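Local coordinates for acyl-CoA dehydrogenase (Bacillus anthracis, PDB 3OWA), which probably catalyses the FAD-dependent alpha,beta-dehydrogenation of acyl-CoA thioesters, at residues A[44-49]-A[104-108]; A[51-55]-A[69-73]; A[77-81]-A[115-119]; A[110-114]-A[230-234]. All coordinates share one frame; numbering follows the deposited sequence.

Contact 1. Residues A[44-49]-A[104-108]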
loop_
_atom_site.group_PDB
_atom_site.type_symbol
_atom_site.label_atom_id
_atom_site.label_comp_id
_atom_site.label_asym_id
_atom_site.label_seq_id
_atom_site.Cartn_x
_atom_site.Cartn_y
_atom_site.Cartn_z
ATOM N N THR A 44 12.050 -24.986 -14.298
ATOM C CA THR A 44 10.831 -24.508 -13.674
ATOM C C THR A 44 10.237 -23.366 -14.480
ATOM O O THR A 44 9.066 -23.405 -14.835
ATOM C CB THR A 44 11.066 -24.041 -12.225
ATOM O OG1 THR A 44 11.731 -25.087 -11.531
ATOM C CG2 THR A 44 9.730 -23.755 -11.536
ATOM N N GLU A 45 11.059 -22.354 -14.772
ATOM C CA GLU A 45 10.634 -21.206 -15.562
ATOM C C GLU A 45 9.981 -21.598 -16.894
ATOM O O GLU A 45 8.925 -21.066 -17.236
ATOM C CB GLU A 45 11.830 -20.270 -15.840
ATOM C CG GLU A 45 11.433 -19.039 -16.617
ATOM C CD GLU A 45 12.444 -17.916 -16.462
ATOM O OE1 GLU A 45 12.052 -16.847 -15.963
ATOM O OE2 GLU A 45 13.627 -18.130 -16.826
ATOM N N ASP A 46 10.596 -22.518 -17.624
ATOM C CA ASP A 46 10.042 -22.999 -18.889
ATOM C C ASP A 46 8.693 -23.692 -18.694
ATOM O O ASP A 46 7.750 -23.456 -19.459
ATOM C CB ASP A 46 10.994 -23.987 -19.532
ATOM C CG ASP A 46 12.269 -23.319 -20.078
ATOM O OD1 ASP A 46 12.291 -22.074 -20.248
ATOM O OD2 ASP A 46 13.237 -24.055 -20.354
ATOM N N PHE A 47 8.608 -24.561 -17.692
ATOM C CA PHE A 47 7.324 -25.157 -17.325
ATOM C C PHE A 47 6.254 -24.069 -17.112
ATOM O O PHE A 47 5.223 -24.092 -17.770
ATOM C CB PHE A 47 7.426 -26.056 -16.080
ATOM C CG PHE A 47 6.081 -26.526 -15.577
ATOM C CD1 PHE A 47 5.553 -26.027 -14.401
ATOM C CD2 PHE A 47 5.324 -27.436 -16.316
ATOM C CE1 PHE A 47 4.287 -26.449 -13.943
ATOM C CE2 PHE A 47 4.056 -27.875 -15.857
ATOM C CZ PHE A 47 3.555 -27.372 -14.684
ATOM N N ILE A 48 6.524 -23.112 -16.224
ATOM C CA ILE A 48 5.567 -22.047 -15.891
ATOM C C ILE A 48 5.159 -21.209 -17.135
ATOM O O ILE A 48 3.964 -21.044 -17.436
ATOM C CB ILE A 48 6.047 -21.160 -14.688
ATOM C CG1 ILE A 48 5.600 -21.776 -13.358
ATOM C CG2 ILE A 48 5.314 -19.828 -14.695
ATOM C CD1 ILE A 48 6.358 -22.953 -12.928
ATOM N N VAL A 49 6.149 -20.781 -17.918
ATOM C CA VAL A 49 5.908 -19.934 -19.071
ATOM C C VAL A 49 5.231 -20.708 -20.207
ATOM O O VAL A 49 4.259 -20.232 -20.794
ATOM C CB VAL A 49 7.247 -19.263 -19.553
ATOM C CG1 VAL A 49 7.106 -18.638 -20.941
ATOM C CG2 VAL A 49 7.728 -18.227 -18.573
ATOM N N LYS A 104 10.611 -19.205 -9.034
ATOM C CA LYS A 104 10.100 -19.237 -10.405
ATOM C C LYS A 104 8.595 -19.500 -10.479
ATOM O O LYS A 104 7.915 -18.948 -11.382
ATOM C CB LYS A 104 10.856 -20.270 -11.225
ATOM C CG LYS A 104 12.363 -19.984 -11.306
ATOM C CD LYS A 104 12.571 -18.651 -11.978
ATOM C CE LYS A 104 14.009 -18.381 -12.314
ATOM N NZ LYS A 104 14.129 -16.910 -12.539
ATOM N N PHE A 105 8.061 -20.294 -9.538
ATOM C CA PHE A 105 6.591 -20.482 -9.471
ATOM C C PHE A 105 5.793 -19.189 -9.256
ATOM O O PHE A 105 4.629 -19.060 -9.697
ATOM C CB PHE A 105 6.188 -21.567 -8.435
ATOM C CG PHE A 105 5.854 -22.882 -9.058
ATOM C CD1 PHE A 105 4.541 -23.210 -9.358
ATOM C CD2 PHE A 105 6.866 -23.803 -9.362
ATOM C CE1 PHE A 105 4.251 -24.453 -9.985
ATOM C CE2 PHE A 105 6.566 -25.020 -9.993
ATOM C CZ PHE A 105 5.259 -25.337 -10.290
ATOM N N SER A 106 6.384 -18.225 -8.539
ATOM C CA SER A 106 5.718 -16.911 -8.330
ATOM C C SER A 106 5.206 -16.224 -9.619
ATOM O O SER A 106 4.233 -15.479 -9.594
ATOM C CB SER A 106 6.616 -15.971 -7.536
ATOM O OG SER A 106 7.653 -15.543 -8.400
ATOM N N ARG A 107 5.820 -16.525 -10.758
ATOM C CA ARG A 107 5.345 -16.004 -12.039
ATOM C C ARG A 107 3.857 -16.367 -12.295
ATOM O O ARG A 107 3.138 -15.624 -12.982
ATOM C CB ARG A 107 6.295 -16.483 -13.161
ATOM C CG ARG A 107 5.906 -16.085 -14.573
ATOM C CD ARG A 107 6.518 -14.728 -14.996
ATOM N NE ARG A 107 6.139 -14.441 -16.383
ATOM C CZ ARG A 107 6.945 -14.598 -17.426
ATOM N NH1 ARG A 107 8.204 -14.979 -17.240
ATOM N NH2 ARG A 107 6.501 -14.352 -18.656
ATOM N N ALA A 108 3.377 -17.467 -11.692
ATOM C CA ALA A 108 2.087 -17.991 -12.041
ATOM C C ALA A 108 1.017 -17.542 -11.052
ATOM O O ALA A 108 0.014 -18.238 -10.890
ATOM C CB ALA A 108 2.148 -19.523 -12.090
HETATM O O HOH W 1 9.613 -15.945 -14.732
#
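Ile48 holds CG2 anti to the backbone N (chi1 -87°), which leaves CG1 to carry the CD1 methyl to Phe105, whose own chi1 of -101°, away from the staggered values, turns the ring toward helix 35-52. The methyl sits above the middle of one ring face, with Ile48 CD1 3.5 Å from the Phe105 centroid and close to its normal, a well-formed CH-pi contact. Two further groups reach the same ring obliquely: Thr44 CG2 lies 3.6 Å from Phe105 CD2, and Phe47 CE1 lies 3.9 Å from Phe105 CZ. The hydroxyl of Thr44 is occupied within its own helix, bonded to Ile40 O. The other branch of Ile48 works on the next turn, Ile48 CG2 resting 3.8 Å from Arg107 CG, with the two side chains running antiparallel alongside one another. Val49 CG2 covers one face of the Arg107 guanidinium, 3.5 Å from Arg107 NH1. The Glu45 carboxylate is linked to the guanidinium through a water, which donates to Glu45 OE1 at 2.9 Å and accepts from Arg107 NH1 at 3.0 Å, lying in the guanidinium plane. Lys104 NZ, 4.0 Å from Glu45 OE1, is too distant for a salt bridge, although its charge may still contribute a weak electrostatic attraction. An aromatic and aliphatic core with a hydrated charged margin thus joins helix 35-52 to residues 104-108, on helix 95-105 and the 3-10 segment that follows, within the helical N-terminal domain of the acyl-CoA dehydrogenase fold.

Contact 2. Residues A[51-55]-A[69-73]; sequences EVLPE and RLLKE
Val52 and Leu70 bring the two backbones nearest, 6.9 Å between their CA atoms, and beyond Val52 the chain turns so that Glu55 N bonds back to Val52 O. From that turn Glu55 extends its carboxylate to Arg69, which grips it end-on with two nitrogens. Arg69 NH1 donates to Glu55 OE1 at 2.7 Å and Arg69 NH2 to Glu55 OE2 at 3.0 Å, both from the syn side. The planes of the two groups are only 26° apart, so the pairing is nearly flat. A bend at chi3 (40°) brings the guanidinium round, and Arg69 NH2 also makes a weak bond of 3.3 Å to Glu73 OE2, one turn along the same helix. Arg66 adds a second salt bridge to Glu55 OE1, widening the network. Glu51 OE1 and Glu73 OE1, 3.4 Å apart, are two acceptors and probably repel if both are ionised. Beside the charges, Leu70 CD2 packs 3.7 Å from Glu51 O, while Leu70 CD1 stays 4.5 Å from Val52 CG2. The turn after helix 35-52 is therefore joined to helix 64-76 by the Glu55-Arg69 salt bridge, near the surface, whereas inward Val52 and Leu70 both rest on Phe111 of helix 110-122.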
loop_
_atom_site.group_PDB
_atom_site.type_symbol
_atom_site.label_atom_id
_atom_site.label_comp_id
_atom_site.label_asym_id
_atom_site.label_seq_id
_atom_site.Cartn_x
_atom_site.Cartn_y
_atom_site.Cartn_z
ATOM N N GLU A 51 3.733 -23.903 -20.088
ATOM C CA GLU A 51 2.545 -24.752 -19.781
ATOM C C GLU A 51 1.493 -24.069 -18.941
ATOM O O GLU A 51 0.305 -24.240 -19.172
ATOM C CB GLU A 51 2.965 -26.062 -19.099
ATOM C CG GLU A 51 4.115 -26.788 -19.828
ATOM C CD GLU A 51 3.683 -27.330 -21.173
ATOM O OE1 GLU A 51 2.671 -28.051 -21.209
ATOM O OE2 GLU A 51 4.360 -27.079 -22.194
ATOM N N VAL A 52 1.921 -23.318 -17.945
ATOM C CA VAL A 52 0.980 -22.760 -16.977
ATOM C C VAL A 52 0.322 -21.464 -17.435
ATOM O O VAL A 52 -0.917 -21.293 -17.289
ATOM C CB VAL A 52 1.647 -22.561 -15.602
ATOM C CG1 VAL A 52 0.668 -21.906 -14.597
ATOM C CG2 VAL A 52 2.095 -23.899 -15.062
ATOM N N LEU A 53 1.128 -20.524 -17.926
ATOM C CA LEU A 53 0.604 -19.197 -18.256
ATOM C C LEU A 53 -0.505 -19.174 -19.304
ATOM O O LEU A 53 -1.454 -18.373 -19.175
ATOM C CB LEU A 53 1.701 -18.185 -18.591
ATOM C CG LEU A 53 2.704 -17.894 -17.479
ATOM C CD1 LEU A 53 3.682 -16.764 -17.953
ATOM C CD2 LEU A 53 2.017 -17.528 -16.114
ATOM N N PRO A 54 -0.408 -20.028 -20.328
ATOM C CA PRO A 54 -1.482 -20.065 -21.292
ATOM C C PRO A 54 -2.826 -20.478 -20.654
ATOM O O PRO A 54 -3.841 -20.243 -21.265
ATOM C CB PRO A 54 -1.045 -21.165 -22.256
ATOM C CG PRO A 54 0.491 -21.075 -22.244
ATOM C CD PRO A 54 0.771 -20.804 -20.758
ATOM N N GLU A 55 -2.818 -21.101 -19.469
ATOM C CA GLU A 55 -4.070 -21.529 -18.807
ATOM C C GLU A 55 -4.452 -20.641 -17.648
ATOM O O GLU A 55 -5.541 -20.784 -17.083
ATOM C CB GLU A 55 -3.979 -22.998 -18.353
ATOM C CG GLU A 55 -3.728 -23.940 -19.566
ATOM C CD GLU A 55 -3.968 -25.430 -19.247
ATOM O OE1 GLU A 55 -5.028 -25.789 -18.666
ATOM O OE2 GLU A 55 -3.069 -26.236 -19.563
ATOM N N ARG A 69 -4.332 -31.086 -13.508
ATOM C CA ARG A 69 -3.554 -31.612 -14.617
ATOM C C ARG A 69 -2.151 -30.983 -14.620
ATOM O O ARG A 69 -1.147 -31.679 -14.792
ATOM C CB ARG A 69 -4.261 -31.377 -15.963
ATOM C CG ARG A 69 -3.419 -31.854 -17.188
ATOM C CD ARG A 69 -4.192 -31.846 -18.516
ATOM N NE ARG A 69 -5.076 -30.673 -18.668
ATOM C CZ ARG A 69 -4.649 -29.420 -18.845
ATOM N NH1 ARG A 69 -5.541 -28.447 -18.958
ATOM N NH2 ARG A 69 -3.343 -29.131 -18.875
ATOM N N LEU A 70 -2.093 -29.667 -14.451
ATOM C CA LEU A 70 -0.800 -28.965 -14.430
ATOM C C LEU A 70 0.086 -29.378 -13.271
ATOM O O LEU A 70 1.308 -29.470 -13.429
ATOM C CB LEU A 70 -1.004 -27.444 -14.427
ATOM C CG LEU A 70 -1.572 -26.962 -15.771
ATOM C CD1 LEU A 70 -2.026 -25.569 -15.668
ATOM C CD2 LEU A 70 -0.495 -27.105 -16.894
ATOM N N LEU A 71 -0.513 -29.585 -12.102
ATOM C CA LEU A 71 0.252 -30.100 -10.973
ATOM C C LEU A 71 0.914 -31.444 -11.265
ATOM O O LEU A 71 2.076 -31.642 -10.915
ATOM C CB LEU A 71 -0.597 -30.192 -9.707
ATOM C CG LEU A 71 -0.845 -28.842 -9.024
ATOM C CD1 LEU A 71 -1.910 -29.035 -7.966
ATOM C CD2 LEU A 71 0.415 -28.222 -8.411
ATOM N N LYS A 72 0.168 -32.362 -11.899
ATOM C CA LYS A 72 0.695 -33.675 -12.234
ATOM C C LYS A 72 1.755 -33.571 -13.319
ATOM O O LYS A 72 2.725 -34.329 -13.287
ATOM C CB LYS A 72 -0.423 -34.671 -12.597
ATOM C CG LYS A 72 -1.360 -35.040 -11.407
ATOM C CD LYS A 72 -2.341 -36.149 -11.808
ATOM C CE LYS A 72 -3.560 -36.264 -10.888
ATOM N NZ LYS A 72 -3.338 -36.311 -9.377
ATOM N N GLU A 73 1.614 -32.627 -14.251
ATOM C CA GLU A 73 2.692 -32.408 -15.233
ATOM C C GLU A 73 3.942 -31.904 -14.525
ATOM O O GLU A 73 5.026 -32.406 -14.794
ATOM C CB GLU A 73 2.332 -31.436 -16.372
ATOM C CG GLU A 73 1.193 -31.880 -17.321
ATOM C CD GLU A 73 0.739 -30.727 -18.260
ATOM O OE1 GLU A 73 1.557 -29.793 -18.484
ATOM O OE2 GLU A 73 -0.426 -30.746 -18.763
#

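Contact 3. Residues A[77-81]-A[115-119]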
loop_
_atom_site.group_PDB
_atom_site.type_symbol
_atom_site.label_atom_id
_atom_site.label_comp_id
_atom_site.label_asym_id
_atom_site.label_seq_id
_atom_site.Cartn_x
_atom_site.Cartn_y
_atom_site.Cartn_z
ATOM N N LEU A 77 7.963 -33.661 -13.762
ATOM C CA LEU A 77 9.268 -33.026 -13.958
ATOM C C LEU A 77 10.104 -33.035 -12.670
ATOM O O LEU A 77 11.192 -32.460 -12.621
ATOM C CB LEU A 77 9.106 -31.606 -14.516
ATOM C CG LEU A 77 8.491 -31.508 -15.908
ATOM C CD1 LEU A 77 8.073 -30.082 -16.196
ATOM C CD2 LEU A 77 9.490 -32.021 -16.956
ATOM N N GLY A 78 9.579 -33.660 -11.623
ATOM C CA GLY A 78 10.267 -33.655 -10.333
ATOM C C GLY A 78 10.031 -32.409 -9.488
ATOM O O GLY A 78 10.560 -32.314 -8.379
ATOM N N LEU A 79 9.236 -31.459 -9.986
ATOM C CA LEU A 79 8.934 -30.200 -9.249
ATOM C C LEU A 79 8.042 -30.302 -7.999
ATOM O O LEU A 79 7.920 -29.335 -7.226
ATOM C CB LEU A 79 8.377 -29.130 -10.213
ATOM C CG LEU A 79 9.245 -28.845 -11.457
ATOM C CD1 LEU A 79 8.586 -27.843 -12.411
ATOM C CD2 LEU A 79 10.657 -28.382 -11.079
ATOM N N LEU A 80 7.429 -31.456 -7.770
ATOM C CA LEU A 80 6.673 -31.652 -6.548
ATOM C C LEU A 80 7.409 -32.469 -5.505
ATOM O O LEU A 80 6.900 -32.673 -4.401
ATOM C CB LEU A 80 5.344 -32.344 -6.860
ATOM C CG LEU A 80 4.321 -31.591 -7.716
ATOM C CD1 LEU A 80 2.979 -32.264 -7.535
ATOM C CD2 LEU A 80 4.213 -30.151 -7.298
ATOM N N GLY A 81 8.572 -32.992 -5.864
ATOM C CA GLY A 81 9.292 -33.892 -4.977
ATOM C C GLY A 81 10.710 -33.479 -4.624
ATOM O O GLY A 81 11.477 -34.308 -4.145
ATOM N N HIS A 115 0.891 -24.633 -5.536
ATOM C CA HIS A 115 2.064 -25.473 -5.520
ATOM C C HIS A 115 2.747 -25.441 -4.131
ATOM O O HIS A 115 3.094 -26.499 -3.569
ATOM C CB HIS A 115 3.018 -24.983 -6.595
ATOM C CG HIS A 115 4.369 -25.613 -6.534
ATOM N ND1 HIS A 115 5.425 -25.036 -5.856
ATOM C CD2 HIS A 115 4.852 -26.749 -7.094
ATOM C CE1 HIS A 115 6.494 -25.808 -5.979
ATOM N NE2 HIS A 115 6.167 -26.864 -6.705
ATOM N N GLY A 116 2.954 -24.239 -3.590
ATOM C CA GLY A 116 3.622 -24.058 -2.277
ATOM C C GLY A 116 2.918 -24.758 -1.139
ATOM O O GLY A 116 3.579 -25.275 -0.233
ATOM N N ALA A 117 1.572 -24.708 -1.117
ATOM C CA ALA A 117 0.802 -25.407 -0.088
ATOM C C ALA A 117 0.963 -26.931 -0.266
ATOM O O ALA A 117 0.982 -27.679 0.713
ATOM C CB ALA A 117 -0.668 -25.042 -0.154
ATOM N N HIS A 118 1.062 -27.396 -1.503
ATOM C CA HIS A 118 1.294 -28.804 -1.658
ATOM C C HIS A 118 2.693 -29.243 -1.192
ATOM O O HIS A 118 2.792 -30.189 -0.431
ATOM C CB HIS A 118 1.039 -29.300 -3.089
ATOM C CG HIS A 118 1.483 -30.720 -3.298
ATOM N ND1 HIS A 118 0.731 -31.801 -2.882
ATOM C CD2 HIS A 118 2.631 -31.233 -3.818
ATOM C CE1 HIS A 118 1.376 -32.922 -3.180
ATOM N NE2 HIS A 118 2.530 -32.604 -3.752
ATOM N N VAL A 119 3.758 -28.590 -1.665
ATOM C CA VAL A 119 5.107 -29.037 -1.361
ATOM C C VAL A 119 5.597 -28.563 0.023
ATOM O O VAL A 119 6.545 -29.131 0.559
ATOM C CB VAL A 119 6.155 -28.597 -2.432
ATOM C CG1 VAL A 119 5.767 -29.134 -3.826
ATOM C CG2 VAL A 119 6.365 -27.054 -2.423
#
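The single hydrogen bond between the segments runs from His115 NE2 to Leu79 O, 3.1 Å long and almost straight at 173°. The acceptor lies in the imidazole plane, but the donor approaches from above the carbonyl plane, 38° out of it. His115 reaches the loop because its CG is anti to the backbone N (chi1 170°). The apolar contacts centre on Leu80, whose two methyls reach different residues of the helix. Leu80 CD2 meets His115 CD2 at 3.5 Å and Val119 CG1 at 3.9 Å, while Leu80 CD1 rests 3.8 Å from His118 NE2, the leucine lying nearly perpendicular to the histidine side chain. Val119 CG1 also lies 3.8 Å from Leu80 O, against the loop backbone. That backbone is shaped by a Schellman motif at Gly78, which ends the preceding helix, and by a type I turn from Gly78 to Gly81. His118 spends its own nitrogens on other partners, NE2 on Leu142 O and ND1 on Ala149 N. The bond to the loop requires a hydrogen on His115 NE2, which the Leu79 carbonyl accepts. For His118, with a carbonyl at NE2 and a backbone amide at ND1, the chemistry suggests the NE2-protonated tautomer.

Contact 4. Residues A[110-114]-A[230-234]; sequences GFAIT and IKCSS
Gly110 and Ile230 meet where the helical N-terminal domain of the acyl-CoA dehydrogenase fold abuts the beta-rich middle domain, residues 110-114 of helix 110-122 lying against a type I beta turn, Ile230 to Ser233. Ile230 can be followed outward. Its CB is 3.9 Å from Gly110 CA, a close approach helped by the absence of a side chain on the glycine. Chi1 of 62° places CG1 between the backbone N and the carbonyl carbon and leaves CG2 beside the N, where Ile230 CG2 touches both Gly110 CA and Ile113 CG1 at 3.9 Å. The chain continues through CG1 to its tip, where Ile230 CD1 settles 4.1 Å from the same Ile113 CG1, the two isoleucines set roughly square to each other. The Ile230 side chain also lies about 4 Å from a bound FAD and packs on Phe388 of the second subunit, so this turn borders both the cofactor and the dimer interface. Further along, Cys232 SG lies against the backbone at Gly110 and Phe111, 3.3 Å from Phe111 N, while the Cys232 backbone N is held by Glu60. Ser233 OG lies 3.6 Å from Ile113 CG2. Two waters bridge the segments at Thr114 OG1, though the contact of the first with that oxygen is short and doubtful. This first water accepts from Ser234 N at 2.9 Å and is also bonded to Ser233 OG. The other, lying in the plane of the Phe111 ring at its edge, donates to Cys232 O at 2.7 Å.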
loop_
_atom_site.group_PDB
_atom_site.type_symbol
_atom_site.label_atom_id
_atom_site.label_comp_id
_atom_site.label_asym_id
_atom_site.label_seq_id
_atom_site.Cartn_x
_atom_site.Cartn_y
_atom_site.Cartn_z
ATOM N N GLY A 110 -1.517 -17.072 -8.266
ATOM C CA GLY A 110 -2.078 -17.963 -7.268
ATOM C C GLY A 110 -1.718 -19.423 -7.448
ATOM O O GLY A 110 -1.772 -20.190 -6.521
ATOM N N PHE A 111 -1.362 -19.844 -8.656
ATOM C CA PHE A 111 -0.877 -21.187 -8.806
ATOM C C PHE A 111 0.395 -21.451 -7.987
ATOM O O PHE A 111 0.722 -22.612 -7.734
ATOM C CB PHE A 111 -0.662 -21.514 -10.309
ATOM C CG PHE A 111 -0.505 -22.975 -10.590
ATOM C CD1 PHE A 111 -1.554 -23.867 -10.330
ATOM C CD2 PHE A 111 0.682 -23.473 -11.106
ATOM C CE1 PHE A 111 -1.407 -25.222 -10.577
ATOM C CE2 PHE A 111 0.834 -24.834 -11.349
ATOM C CZ PHE A 111 -0.205 -25.705 -11.096
ATOM N N ALA A 112 1.148 -20.415 -7.638
ATOM C CA ALA A 112 2.378 -20.584 -6.816
ATOM C C ALA A 112 1.921 -20.945 -5.407
ATOM O O ALA A 112 2.628 -21.636 -4.669
ATOM C CB ALA A 112 3.212 -19.314 -6.722
ATOM N N ILE A 113 0.768 -20.429 -5.031
ATOM C CA ILE A 113 0.215 -20.713 -3.718
ATOM C C ILE A 113 -0.239 -22.132 -3.666
ATOM O O ILE A 113 0.070 -22.851 -2.697
ATOM C CB ILE A 113 -0.980 -19.742 -3.401
ATOM C CG1 ILE A 113 -0.501 -18.276 -3.454
ATOM C CG2 ILE A 113 -1.652 -20.115 -2.060
ATOM C CD1 ILE A 113 0.750 -17.963 -2.671
ATOM N N THR A 114 -0.916 -22.586 -4.731
ATOM C CA THR A 114 -1.330 -23.983 -4.871
ATOM C C THR A 114 -0.138 -24.910 -4.742
ATOM O O THR A 114 -0.126 -25.884 -3.978
ATOM C CB THR A 114 -1.986 -24.177 -6.276
ATOM O OG1 THR A 114 -3.194 -23.403 -6.327
ATOM C CG2 THR A 114 -2.303 -25.660 -6.594
ATOM N N ILE A 230 -5.267 -13.886 -5.633
ATOM C CA ILE A 230 -4.946 -15.324 -5.781
ATOM C C ILE A 230 -6.201 -16.152 -6.071
ATOM O O ILE A 230 -6.453 -17.215 -5.507
ATOM C CB ILE A 230 -4.084 -15.921 -4.617
ATOM C CG1 ILE A 230 -4.783 -15.852 -3.247
ATOM C CG2 ILE A 230 -2.697 -15.236 -4.603
ATOM C CD1 ILE A 230 -4.068 -16.680 -2.104
ATOM N N LYS A 231 -7.008 -15.642 -6.970
ATOM C CA LYS A 231 -8.293 -16.271 -7.279
ATOM C C LYS A 231 -8.194 -17.677 -7.818
ATOM O O LYS A 231 -9.087 -18.464 -7.631
ATOM C CB LYS A 231 -9.038 -15.407 -8.287
ATOM C CG LYS A 231 -9.539 -14.070 -7.652
ATOM C CD LYS A 231 -10.257 -13.244 -8.716
ATOM C CE LYS A 231 -10.938 -12.047 -8.088
ATOM N NZ LYS A 231 -11.888 -11.403 -9.070
ATOM N N CYS A 232 -7.089 -18.036 -8.465
ATOM C CA CYS A 232 -6.985 -19.385 -8.934
ATOM C C CYS A 232 -6.538 -20.382 -7.850
ATOM O O CYS A 232 -6.535 -21.571 -8.109
ATOM C CB CYS A 232 -6.013 -19.438 -10.104
ATOM S SG CYS A 232 -4.410 -19.050 -9.618
ATOM N N SER A 233 -6.217 -19.939 -6.625
ATOM C CA SER A 233 -5.985 -20.892 -5.547
ATOM C C SER A 233 -7.323 -21.344 -4.927
ATOM O O SER A 233 -8.152 -20.509 -4.486
ATOM C CB SER A 233 -5.117 -20.198 -4.469
ATOM O OG SER A 233 -4.871 -21.077 -3.359
ATOM N N SER A 234 -7.538 -22.653 -4.785
ATOM C CA SER A 234 -8.766 -23.152 -4.166
ATOM C C SER A 234 -8.750 -22.847 -2.669
ATOM O O SER A 234 -7.710 -23.054 -2.025
ATOM C CB SER A 234 -8.866 -24.675 -4.360
ATOM O OG SER A 234 -9.897 -25.161 -3.440
HETATM O O HOH W 2 -4.880 -23.850 -4.511
HETATM O O HOH W 3 -4.710 -23.499 -8.625
#

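From the N terminus, helix 35-52 opens contact 1 and then contact 2. Contact 2 closes first, at helix 64-76, and so falls wholly within the longer loop that contact 1 completes at 104-108. Before that closure, residues 77-81 open contact 3, which ends at 115-119 and therefore crosses contact 1. Contact 4 opens at 110-114, just ahead of that end, and crosses contact 3 in turn; contacts 1 and 2 are already complete. The first three tie together helices and a loop of the N-terminal domain. Contact 4 spans 116 residues to reach the middle domain. Phe105 stacking on His115 joins contacts 1 and 3, and Phe111 packing on Val52 joins contacts 2 and 4.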